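Local coordinates for protein polysaccharide Lyase Family 6 (Bacteroides cellulosilyticus, PDB 6QPS) that probably cleaves alginate by beta-elimination, with specificity for mannuronic acid, and binds a calcium ion, at residues N234-C239 / N258-S263; V317-Y322 / E365-N370; L92-E97 / V125-C130; D401-F406 / G423-D428. One frame throughout, in Å; residues are numbered along the deposited sequence.

In the fold
All four contacts join neighbouring parts of a parallel beta-helix, and each closes its loop before the next opens, so none nests or crosses another. From the N terminus, contact 3 comes first: strand 90-95 and its corner meet strand 127-128 across a 27-residue excursion. Contact 1 then closes 18 residues between strands 230-237 and 254-261 near the middle of the chain, about 29 Å from contact 3 between centres. Contact 2 spans 42 residues, bringing the end of strand 313-318 against the loop before strand 371-379. Contact 4 pairs strand 397-405 with strand 424-426, on the opposite side of the chain's centre from contact 3 and about 51 Å from it between centres.

Contact 1: residues N234-C239 / N258-S263; sequences NVFFRC and NLFYES
Strands 235-237 and 259-261 run parallel, their axes 8° apart, with Val235 paired with Leu259, Phe236 with Phe260 and Phe237 with Tyr261. They belong to successive coils of a parallel beta-helix, and like side chains line up from coil to coil. At one end is an asparagine ladder: the nearly coplanar amides of Asn234 and Asn258 lie side by side, and Asn258 OD1 accepts both Asn234 N and Asn234 ND2, each at 3.0 Å. Asn258 ND2 passes the ladder on to Asn280 OD1, while Asn234 OD1 takes the backbone N of Asn199. Phe236 and Phe260 both touch Ile245; their rings lie nearly parallel (planes at 11°) but slid apart, so they barely overlap, and Phe260 CE2 sits over one Phe236 face, 3.4 Å from Phe236 CD1. On the reverse side Phe237 CD2 meets Tyr261 CD1 at 3.5 Å, the rings again nearly parallel and slid apart, against helix 454-465. The extended Arg238 chain crosses the Phe237 ring with CG over its centre and lays its guanidinium against Phe237 CZ. The guanidinium is nearly coplanar with the Glu262 carboxylate, making a side-on salt bridge. A leucine in place of Arg238 would probably leave Glu262 OE1 without its charged mate and its carboxylate held chiefly through OE2, which bonds His285. Both arginine donors converge on one oxygen: NE lies 2.9 Å and NH2 3.0 Å from Glu262 OE1.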
# COMPACT_ATOMS: atom_id res chain seq x y z
N ASN A 234 -6.72 -4.83 -3.35
CA ASN A 234 -6.85 -3.41 -3.62
C ASN A 234 -6.33 -3.07 -5.02
O ASN A 234 -5.48 -3.78 -5.57
CB ASN A 234 -6.03 -2.56 -2.64
CG ASN A 234 -6.40 -2.81 -1.18
OD1 ASN A 234 -7.39 -2.28 -0.66
ND2 ASN A 234 -5.56 -3.58 -0.48
N VAL A 235 -6.85 -1.97 -5.58
CA VAL A 235 -6.37 -1.41 -6.85
C VAL A 235 -5.59 -0.13 -6.57
O VAL A 235 -6.04 0.72 -5.79
CB VAL A 235 -7.53 -1.10 -7.81
CG1 VAL A 235 -7.03 -0.44 -9.08
CG2 VAL A 235 -8.27 -2.36 -8.18
N PHE A 236 -4.43 -0.01 -7.22
CA PHE A 236 -3.61 1.21 -7.23
C PHE A 236 -3.58 1.69 -8.68
O PHE A 236 -3.02 1.02 -9.55
CB PHE A 236 -2.21 0.92 -6.69
CG PHE A 236 -2.23 0.44 -5.26
CD1 PHE A 236 -2.49 -0.89 -4.97
CD2 PHE A 236 -2.06 1.32 -4.22
CE1 PHE A 236 -2.56 -1.33 -3.66
CE2 PHE A 236 -2.13 0.87 -2.90
CZ PHE A 236 -2.39 -0.44 -2.63
N PHE A 237 -4.19 2.84 -8.95
CA PHE A 237 -4.43 3.35 -10.32
C PHE A 237 -3.74 4.70 -10.46
O PHE A 237 -4.14 5.69 -9.83
CB PHE A 237 -5.94 3.48 -10.51
CG PHE A 237 -6.40 4.15 -11.79
CD1 PHE A 237 -6.75 5.49 -11.81
CD2 PHE A 237 -6.56 3.41 -12.96
CE1 PHE A 237 -7.22 6.11 -12.98
CE2 PHE A 237 -7.02 4.02 -14.13
CZ PHE A 237 -7.35 5.35 -14.15
N ARG A 238 -2.69 4.75 -11.28
CA ARG A 238 -1.98 6.00 -11.54
C ARG A 238 -1.46 6.62 -10.25
O ARG A 238 -1.40 7.85 -10.09
CB ARG A 238 -2.85 6.95 -12.37
CG ARG A 238 -3.14 6.32 -13.73
CD ARG A 238 -4.04 7.18 -14.55
NE ARG A 238 -4.21 6.60 -15.88
CZ ARG A 238 -5.09 7.01 -16.79
NH1 ARG A 238 -5.92 8.01 -16.50
NH2 ARG A 238 -5.12 6.41 -17.98
N CYS A 239 -0.98 5.75 -9.34
CA CYS A 239 -0.35 6.20 -8.09
C CYS A 239 1.12 6.49 -8.38
O CYS A 239 1.95 5.58 -8.38
CB CYS A 239 -0.49 5.16 -6.99
SG CYS A 239 -2.20 4.70 -6.56
N ASN A 258 -3.20 -7.65 -4.99
CA ASN A 258 -3.38 -6.24 -5.34
C ASN A 258 -3.03 -6.05 -6.81
O ASN A 258 -2.27 -6.83 -7.37
CB ASN A 258 -2.52 -5.33 -4.46
CG ASN A 258 -2.83 -5.49 -3.01
OD1 ASN A 258 -3.87 -5.04 -2.50
ND2 ASN A 258 -1.94 -6.20 -2.31
N LEU A 259 -3.63 -5.02 -7.43
CA LEU A 259 -3.38 -4.66 -8.82
C LEU A 259 -2.74 -3.27 -8.85
O LEU A 259 -3.31 -2.33 -8.29
CB LEU A 259 -4.68 -4.62 -9.64
CG LEU A 259 -4.55 -4.11 -11.09
CD1 LEU A 259 -3.73 -5.03 -11.95
CD2 LEU A 259 -5.96 -3.92 -11.65
N PHE A 260 -1.57 -3.16 -9.51
CA PHE A 260 -0.83 -1.90 -9.64
C PHE A 260 -0.85 -1.51 -11.11
O PHE A 260 -0.16 -2.12 -11.93
CB PHE A 260 0.60 -2.06 -9.13
CG PHE A 260 0.66 -2.51 -7.68
CD1 PHE A 260 0.65 -3.85 -7.34
CD2 PHE A 260 0.67 -1.58 -6.64
CE1 PHE A 260 0.69 -4.26 -6.00
CE2 PHE A 260 0.72 -1.99 -5.32
CZ PHE A 260 0.72 -3.34 -5.01
N TYR A 261 -1.67 -0.51 -11.46
CA TYR A 261 -1.98 -0.17 -12.84
C TYR A 261 -1.48 1.22 -13.17
O TYR A 261 -1.93 2.21 -12.56
CB TYR A 261 -3.50 -0.24 -13.04
CG TYR A 261 -4.04 0.10 -14.43
CD1 TYR A 261 -4.30 1.42 -14.81
CD2 TYR A 261 -4.30 -0.91 -15.35
CE1 TYR A 261 -4.81 1.72 -16.05
CE2 TYR A 261 -4.81 -0.62 -16.61
CZ TYR A 261 -5.04 0.70 -16.96
OH TYR A 261 -5.57 1.03 -18.20
N GLU A 262 -0.59 1.30 -14.16
CA GLU A 262 -0.04 2.58 -14.64
C GLU A 262 0.48 3.46 -13.49
O GLU A 262 0.32 4.68 -13.51
CB GLU A 262 -1.08 3.35 -15.47
CG GLU A 262 -1.39 2.68 -16.81
CD GLU A 262 -2.26 3.52 -17.73
OE1 GLU A 262 -2.80 4.57 -17.31
OE2 GLU A 262 -2.41 3.11 -18.90
N SER A 263 1.13 2.83 -12.51
CA SER A 263 1.55 3.52 -11.28
C SER A 263 3.07 3.64 -11.26
O SER A 263 3.77 2.62 -11.24
CB SER A 263 1.04 2.77 -10.05
OG SER A 263 -0.38 2.89 -9.91

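Contact 2: residues V317-Y322 / E365-N370; sequences VRVGVY and EKMPRN
The Tyr322 ring carries Val321 CG1 over one face, offset toward the rim, while Tyr322 N lies 3.9 Å from Lys366 CG. A second flat group, the Arg318 guanidinium, makes a cation-pi contact with Tyr339; its NH1 donates at 2.8 Å to Val319 O, which lies near the guanidinium plane, the donor standing above the plane of that carbonyl. NH1 also reaches Arg363 O. Next along the chain, Gly320 pairs with Lys366 in a single antiparallel hydrogen-bonded pair. Gly320 N gives Lys366 O a nearly straight bond (177°), and Lys366 N returns one to Gly320 O. Because Glu365 and Lys366 both face Gly320, this is a classic beta bulge, formed among the loops that leave the strands of the parallel beta-helix. Lys366 CB and CG lie against Gly320 O; the bend at chi2 (-56°) then turns the chain beyond CG so that CE comes 3.5 Å from Val321 O. Among the apolar contacts, Val319 CG1 touches Met367 CE at 3.9 Å, the two side chains pointing the same way, and Pro368 CG packs against Val317 CG1 at 4.1 Å beside Phe397. One water donates to both Arg318 O and Lys366 O; another accepts from Glu365 N and donates to Val321 O.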
# COMPACT_ATOMS: atom_id res chain seq x y z
N VAL A 317 16.93 -6.67 -6.23
CA VAL A 317 17.46 -7.25 -5.00
C VAL A 317 18.74 -6.48 -4.64
O VAL A 317 19.74 -6.54 -5.37
CB VAL A 317 17.73 -8.76 -5.12
CG1 VAL A 317 18.25 -9.32 -3.78
CG2 VAL A 317 16.45 -9.50 -5.53
N ARG A 318 18.70 -5.75 -3.53
CA ARG A 318 19.72 -4.76 -3.22
C ARG A 318 20.79 -5.32 -2.29
O ARG A 318 20.53 -6.19 -1.46
CB ARG A 318 19.06 -3.57 -2.52
CG ARG A 318 19.86 -2.26 -2.58
CD ARG A 318 19.37 -1.23 -1.57
NE ARG A 318 20.03 0.09 -1.69
CZ ARG A 318 21.20 0.41 -1.16
NH1 ARG A 318 21.88 -0.48 -0.45
NH2 ARG A 318 21.69 1.62 -1.34
N VAL A 319 22.01 -4.78 -2.40
CA VAL A 319 23.00 -4.98 -1.35
C VAL A 319 22.55 -4.23 -0.09
O VAL A 319 21.73 -3.31 -0.15
CB VAL A 319 24.41 -4.52 -1.76
CG1 VAL A 319 24.90 -5.28 -2.98
CG2 VAL A 319 24.46 -3.00 -2.01
N GLY A 320 23.11 -4.63 1.05
CA GLY A 320 22.88 -3.91 2.28
C GLY A 320 24.12 -3.21 2.79
O GLY A 320 25.23 -3.51 2.36
N VAL A 321 23.92 -2.26 3.70
CA VAL A 321 24.99 -1.59 4.40
C VAL A 321 25.29 -2.26 5.72
O VAL A 321 26.45 -2.33 6.13
CB VAL A 321 24.65 -0.09 4.59
CG1 VAL A 321 25.73 0.63 5.37
CG2 VAL A 321 24.40 0.59 3.23
N TYR A 322 24.24 -2.72 6.42
CA TYR A 322 24.40 -3.32 7.74
C TYR A 322 23.71 -4.68 7.79
O TYR A 322 22.85 -5.00 6.97
CB TYR A 322 23.81 -2.43 8.86
CG TYR A 322 24.43 -1.07 8.91
CD1 TYR A 322 25.72 -0.91 9.37
CD2 TYR A 322 23.74 0.06 8.48
CE1 TYR A 322 26.31 0.33 9.40
CE2 TYR A 322 24.32 1.31 8.51
CZ TYR A 322 25.60 1.43 8.97
OH TYR A 322 26.21 2.68 9.01
N GLU A 365 28.36 -3.23 1.43
CA GLU A 365 29.20 -4.41 1.32
C GLU A 365 28.51 -5.70 1.77
O GLU A 365 29.16 -6.75 1.76
CB GLU A 365 30.47 -4.21 2.14
CG GLU A 365 31.38 -3.15 1.57
CD GLU A 365 31.94 -3.53 0.20
OE1 GLU A 365 32.35 -4.71 0.02
OE2 GLU A 365 31.94 -2.68 -0.71
N LYS A 366 27.23 -5.66 2.13
CA LYS A 366 26.54 -6.87 2.57
C LYS A 366 25.81 -7.45 1.37
O LYS A 366 24.72 -7.01 1.02
CB LYS A 366 25.58 -6.58 3.73
CG LYS A 366 26.21 -5.74 4.87
CD LYS A 366 27.48 -6.34 5.46
CE LYS A 366 28.01 -5.45 6.58
NZ LYS A 366 29.15 -6.08 7.30
N MET A 367 26.45 -8.42 0.70
CA MET A 367 25.86 -9.03 -0.49
C MET A 367 24.62 -9.87 -0.14
O MET A 367 24.52 -10.41 0.97
CB MET A 367 26.89 -9.94 -1.16
CG MET A 367 28.20 -9.28 -1.55
SD MET A 367 28.01 -7.96 -2.76
CE MET A 367 28.36 -6.53 -1.73
N PRO A 368 23.69 -10.03 -1.07
CA PRO A 368 22.56 -10.94 -0.82
C PRO A 368 23.05 -12.36 -0.60
O PRO A 368 23.98 -12.83 -1.26
CB PRO A 368 21.70 -10.83 -2.08
CG PRO A 368 22.18 -9.61 -2.81
CD PRO A 368 23.60 -9.38 -2.39
N ARG A 369 22.38 -13.06 0.31
CA ARG A 369 22.73 -14.43 0.69
C ARG A 369 21.45 -15.26 0.76
O ARG A 369 20.43 -14.78 1.25
CB ARG A 369 23.41 -14.47 2.08
CG ARG A 369 24.74 -13.74 2.15
CD ARG A 369 25.50 -14.15 3.40
NE ARG A 369 24.78 -13.88 4.64
CZ ARG A 369 25.38 -13.63 5.80
NH1 ARG A 369 26.70 -13.62 5.87
NH2 ARG A 369 24.67 -13.39 6.89
N ASN A 370 21.52 -16.50 0.30
CA ASN A 370 20.38 -17.42 0.43
C ASN A 370 19.10 -16.84 -0.16
O ASN A 370 18.02 -16.86 0.45
CB ASN A 370 20.21 -17.86 1.87
CG ASN A 370 21.31 -18.76 2.29
OD1 ASN A 370 21.55 -19.77 1.62
ND2 ASN A 370 22.04 -18.39 3.33
O HOH W 1 21.93 -7.80 0.42
O HOH W 2 28.47 -2.21 4.14

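Contact 3: residues L92-E97 / V125-C130; sequences LKIYGE and VYASFC
Val125 opens the contact by setting CG1 4.0 Å from Tyr95 CD2, the two side chains passing at a slant where the chain rounds a corner of the parallel beta-helix. Its carbonyl oxygen also lies near Tyr95 CB. Tyr95 CG sits between its backbone N and carbonyl carbon (chi1 50°), and from there CD2 meets Val125. Next, Tyr126 contributes its backbone: Tyr126 O takes the N-H of Gly96 at 3.2 Å, in a straight bond that arrives from above the carbonyl plane. Its ring turns instead to Gln120 and Asn189. Ala127 forms a parallel bridge with Gly96, and Ala127 CB lies 3.5 Å from Ile94 O on the side where Ile94 packs against Leu99 and Leu101. The corner depends on Gly96, whose backbone angles would jam any side chain against the preceding carbonyl oxygen. Ser128 continues the pairing, its N bonding Gly96 O at 3.0 Å, while Ser128 O receives a CA-H...O contact from Glu97 CA. Two parallel bridges, Gly96 with Ala127 and Glu97 with Ser128, join strand 127-128 to the residues just past strand 90-95. The Asn164 side chain bonds residues 125-130 twice, at Ala127 O and Cys130 N. Last comes Cys130, whose side chain points toward residues 92-97, beside Leu99: SG is 4.4 Å from Ile94 CG2 and 3.9 Å from Gly96 O.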
# COMPACT_ATOMS: atom_id res chain seq x y z
N LEU A 92 -10.34 14.68 12.81
CA LEU A 92 -11.22 13.62 13.29
C LEU A 92 -10.39 12.56 13.99
O LEU A 92 -9.42 12.05 13.41
CB LEU A 92 -11.99 13.02 12.12
CG LEU A 92 -12.72 11.70 12.34
CD1 LEU A 92 -13.76 11.86 13.44
CD2 LEU A 92 -13.36 11.21 11.04
N LYS A 93 -10.76 12.23 15.23
CA LYS A 93 -10.12 11.18 16.01
C LYS A 93 -11.18 10.15 16.34
O LYS A 93 -12.28 10.52 16.80
CB LYS A 93 -9.51 11.76 17.28
CG LYS A 93 -8.33 12.69 17.03
CD LYS A 93 -7.76 13.22 18.33
CE LYS A 93 -6.26 13.47 18.23
NZ LYS A 93 -5.49 12.18 18.12
N ILE A 94 -10.85 8.87 16.14
CA ILE A 94 -11.75 7.73 16.33
C ILE A 94 -11.09 6.82 17.37
O ILE A 94 -9.95 6.39 17.18
CB ILE A 94 -11.94 6.96 15.01
CG1 ILE A 94 -12.51 7.86 13.90
CG2 ILE A 94 -12.83 5.73 15.21
CD1 ILE A 94 -12.23 7.34 12.48
N TYR A 95 -11.80 6.53 18.46
CA TYR A 95 -11.20 5.72 19.52
C TYR A 95 -12.34 5.09 20.31
O TYR A 95 -13.36 5.72 20.54
CB TYR A 95 -10.26 6.55 20.42
CG TYR A 95 -10.83 7.85 20.95
CD1 TYR A 95 -10.84 9.00 20.16
CD2 TYR A 95 -11.37 7.95 22.23
CE1 TYR A 95 -11.35 10.18 20.62
CE2 TYR A 95 -11.89 9.14 22.70
CZ TYR A 95 -11.89 10.25 21.88
OH TYR A 95 -12.41 11.44 22.32
N GLY A 96 -12.11 3.86 20.76
CA GLY A 96 -13.18 3.05 21.32
C GLY A 96 -13.23 1.71 20.63
O GLY A 96 -12.20 1.27 20.11
N GLU A 97 -14.38 1.05 20.61
CA GLU A 97 -14.50 -0.27 20.01
C GLU A 97 -15.73 -0.34 19.12
O GLU A 97 -16.76 0.28 19.40
CB GLU A 97 -14.67 -1.37 21.08
CG GLU A 97 -13.57 -1.48 22.11
CD GLU A 97 -14.04 -2.24 23.33
OE1 GLU A 97 -14.55 -3.38 23.17
OE2 GLU A 97 -13.93 -1.69 24.43
N VAL A 125 -4.72 5.75 23.67
CA VAL A 125 -6.15 5.45 23.71
C VAL A 125 -6.57 5.21 22.27
O VAL A 125 -6.70 6.15 21.49
CB VAL A 125 -6.95 6.61 24.31
CG1 VAL A 125 -8.43 6.25 24.29
CG2 VAL A 125 -6.48 6.93 25.73
N TYR A 126 -6.76 3.94 21.90
CA TYR A 126 -6.85 3.56 20.50
C TYR A 126 -8.25 3.13 20.08
O TYR A 126 -9.09 2.74 20.90
CB TYR A 126 -5.89 2.38 20.18
CG TYR A 126 -4.49 2.48 20.72
CD1 TYR A 126 -3.63 3.49 20.31
CD2 TYR A 126 -4.02 1.57 21.61
CE1 TYR A 126 -2.33 3.57 20.81
CE2 TYR A 126 -2.74 1.65 22.12
CZ TYR A 126 -1.91 2.65 21.72
OH TYR A 126 -0.63 2.71 22.25
N ALA A 127 -8.47 3.15 18.77
CA ALA A 127 -9.57 2.39 18.17
C ALA A 127 -9.19 0.92 18.07
O ALA A 127 -8.07 0.57 17.68
CB ALA A 127 -9.85 2.92 16.76
N SER A 128 -10.15 0.04 18.35
CA SER A 128 -10.02 -1.37 18.01
C SER A 128 -11.34 -1.88 17.45
O SER A 128 -12.42 -1.41 17.81
CB SER A 128 -9.56 -2.23 19.19
OG SER A 128 -10.49 -2.16 20.25
N PHE A 129 -11.24 -2.81 16.51
CA PHE A 129 -12.42 -3.37 15.84
C PHE A 129 -13.29 -2.28 15.21
O PHE A 129 -14.51 -2.39 15.15
CB PHE A 129 -13.24 -4.27 16.78
CG PHE A 129 -12.52 -5.51 17.17
CD1 PHE A 129 -11.86 -5.58 18.37
CD2 PHE A 129 -12.50 -6.62 16.32
CE1 PHE A 129 -11.18 -6.74 18.74
CE2 PHE A 129 -11.82 -7.77 16.69
CZ PHE A 129 -11.17 -7.82 17.89
N CYS A 130 -12.66 -1.21 14.73
CA CYS A 130 -13.35 -0.12 14.07
C CYS A 130 -13.13 -0.24 12.56
O CYS A 130 -12.21 -0.91 12.10
CB CYS A 130 -12.84 1.22 14.60
SG CYS A 130 -13.31 1.54 16.34

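Contact 4: residues D401-F406 / G423-D428; sequences DNEWAF and GFKPVD
Phe424 stands between Asn402 and Trp404, and its atoms trace the contact. CB starts 4.0 Å from Trp404 CB. With CG anti to the carbonyl carbon (chi1 -75°), the ring rises between the two neighbours: CG has Trp404 CE3 on one side and Asn402 CB on the other. CD2 comes closest, 3.5 Å from Asn402 CB, and at this edge of the ring CD2 also lies 3.7 Å from Glu403 O. CE2 continues along Asn402 CB, and at the tip Phe424 CZ is 4.1 Å from Asn402 CB. One face thus receives a CH-pi contact from Asn402; the other face of Phe424 takes the edge of the Trp404 indole in a T-shaped stack, planes at 82°. Phe378, on strand 371-379 beside strand 397-405, touches the Phe424 side chain too. An alanine at Phe424 is likely to open a gap between Asn402 and Trp404, leaving the indole edge without its aromatic face.

The strands that carry these side chains, 402-405 and 424-426, pair in parallel on late coils of the beta-helix. Gly423 O accepts both Asn402 N and Asn402 ND2, which approach from opposite faces of its plane; Asn402 OD1 bonds Asn376 N. Lys425 folds back so that NZ makes a weak bond to Asn402 O and gives a hydrogen bond to a water at 2.6 Å. Val427 N bonds Trp404 O at 3.0 Å. The chemistry is therefore divided: aromatic and CH-pi contact fills the side holding Phe424, whereas the Lys425 side is mixed, Val427 packing on Glu403 and Ala405 while the lysine end is polar, where Asp401 and Glu403, near but not touching NZ, would probably favour its positive charge.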
# COMPACT_ATOMS: atom_id res chain seq x y z
N ASP A 401 15.35 -23.94 -12.37
CA ASP A 401 14.17 -24.28 -13.16
C ASP A 401 13.32 -23.05 -13.50
O ASP A 401 12.08 -23.11 -13.48
CB ASP A 401 13.36 -25.37 -12.47
CG ASP A 401 14.09 -26.70 -12.40
OD1 ASP A 401 14.89 -27.00 -13.33
OD2 ASP A 401 13.85 -27.47 -11.43
N ASN A 402 13.97 -21.97 -13.90
CA ASN A 402 13.27 -20.83 -14.49
C ASN A 402 13.15 -21.00 -16.00
O ASN A 402 13.85 -21.81 -16.62
CB ASN A 402 14.03 -19.54 -14.15
CG ASN A 402 14.26 -19.38 -12.65
OD1 ASN A 402 13.34 -19.02 -11.91
ND2 ASN A 402 15.48 -19.66 -12.20
N GLU A 403 12.23 -20.24 -16.60
CA GLU A 403 12.00 -20.27 -18.04
C GLU A 403 12.38 -18.93 -18.65
O GLU A 403 12.13 -17.87 -18.05
CB GLU A 403 10.55 -20.63 -18.33
CG GLU A 403 10.27 -22.11 -18.12
CD GLU A 403 8.84 -22.51 -18.41
OE1 GLU A 403 7.99 -21.61 -18.59
OE2 GLU A 403 8.56 -23.72 -18.43
N TRP A 404 12.94 -18.99 -19.85
CA TRP A 404 13.50 -17.84 -20.55
C TRP A 404 12.86 -17.78 -21.93
O TRP A 404 13.09 -18.67 -22.76
CB TRP A 404 15.02 -18.05 -20.66
CG TRP A 404 15.80 -17.00 -21.42
CD1 TRP A 404 15.89 -16.84 -22.78
CD2 TRP A 404 16.66 -16.00 -20.85
NE1 TRP A 404 16.72 -15.79 -23.08
CE2 TRP A 404 17.22 -15.27 -21.91
CE3 TRP A 404 17.03 -15.67 -19.53
CZ2 TRP A 404 18.11 -14.22 -21.71
CZ3 TRP A 404 17.90 -14.62 -19.34
CH2 TRP A 404 18.44 -13.91 -20.42
N ALA A 405 12.05 -16.76 -22.17
CA ALA A 405 11.28 -16.68 -23.43
C ALA A 405 11.39 -15.29 -24.08
O ALA A 405 10.61 -14.38 -23.79
CB ALA A 405 9.82 -17.10 -23.21
N PHE A 406 12.36 -15.14 -24.97
CA PHE A 406 12.65 -13.87 -25.65
C PHE A 406 12.80 -14.12 -27.15
O PHE A 406 12.97 -15.26 -27.61
CB PHE A 406 13.88 -13.19 -25.05
CG PHE A 406 13.68 -12.75 -23.61
CD1 PHE A 406 14.04 -13.58 -22.54
CD2 PHE A 406 13.10 -11.54 -23.34
CE1 PHE A 406 13.82 -13.15 -21.24
CE2 PHE A 406 12.89 -11.12 -22.05
CZ PHE A 406 13.25 -11.91 -21.00
N GLY A 423 20.48 -21.98 -14.74
CA GLY A 423 19.26 -21.78 -13.99
C GLY A 423 18.03 -21.44 -14.81
O GLY A 423 16.96 -21.27 -14.22
N PHE A 424 18.17 -21.31 -16.13
CA PHE A 424 17.06 -21.02 -17.03
C PHE A 424 17.04 -22.04 -18.16
O PHE A 424 18.10 -22.51 -18.61
CB PHE A 424 17.20 -19.64 -17.68
CG PHE A 424 16.90 -18.48 -16.77
CD1 PHE A 424 17.88 -17.96 -15.95
CD2 PHE A 424 15.65 -17.88 -16.77
CE1 PHE A 424 17.60 -16.89 -15.13
CE2 PHE A 424 15.38 -16.80 -15.98
CZ PHE A 424 16.33 -16.30 -15.16
N LYS A 425 15.85 -22.34 -18.65
CA LYS A 425 15.66 -23.13 -19.87
C LYS A 425 14.95 -22.26 -20.90
O LYS A 425 13.92 -21.66 -20.59
CB LYS A 425 14.78 -24.36 -19.59
CG LYS A 425 15.40 -25.37 -18.66
CD LYS A 425 14.36 -26.39 -18.14
CE LYS A 425 12.95 -25.85 -18.03
NZ LYS A 425 12.80 -24.90 -16.88
N PRO A 426 15.47 -22.15 -22.13
CA PRO A 426 14.76 -21.41 -23.18
C PRO A 426 13.50 -22.15 -23.59
O PRO A 426 13.52 -23.37 -23.80
CB PRO A 426 15.76 -21.35 -24.35
CG PRO A 426 17.09 -21.78 -23.77
CD PRO A 426 16.76 -22.70 -22.62
N VAL A 427 12.39 -21.41 -23.68
CA VAL A 427 11.10 -21.93 -24.09
C VAL A 427 10.47 -20.94 -25.06
O VAL A 427 10.82 -19.76 -25.09
CB VAL A 427 10.15 -22.21 -22.90
CG1 VAL A 427 10.79 -23.20 -21.92
CG2 VAL A 427 9.73 -20.92 -22.21
N ASP A 428 9.54 -21.45 -25.86
CA ASP A 428 8.71 -20.58 -26.68
C ASP A 428 7.76 -19.79 -25.79
O ASP A 428 7.40 -20.22 -24.70
CB ASP A 428 7.95 -21.42 -27.70
CG ASP A 428 8.88 -22.23 -28.61
OD1 ASP A 428 9.88 -21.66 -29.11
OD2 ASP A 428 8.62 -23.44 -28.82
O HOH W 3 10.52 -25.14 -15.58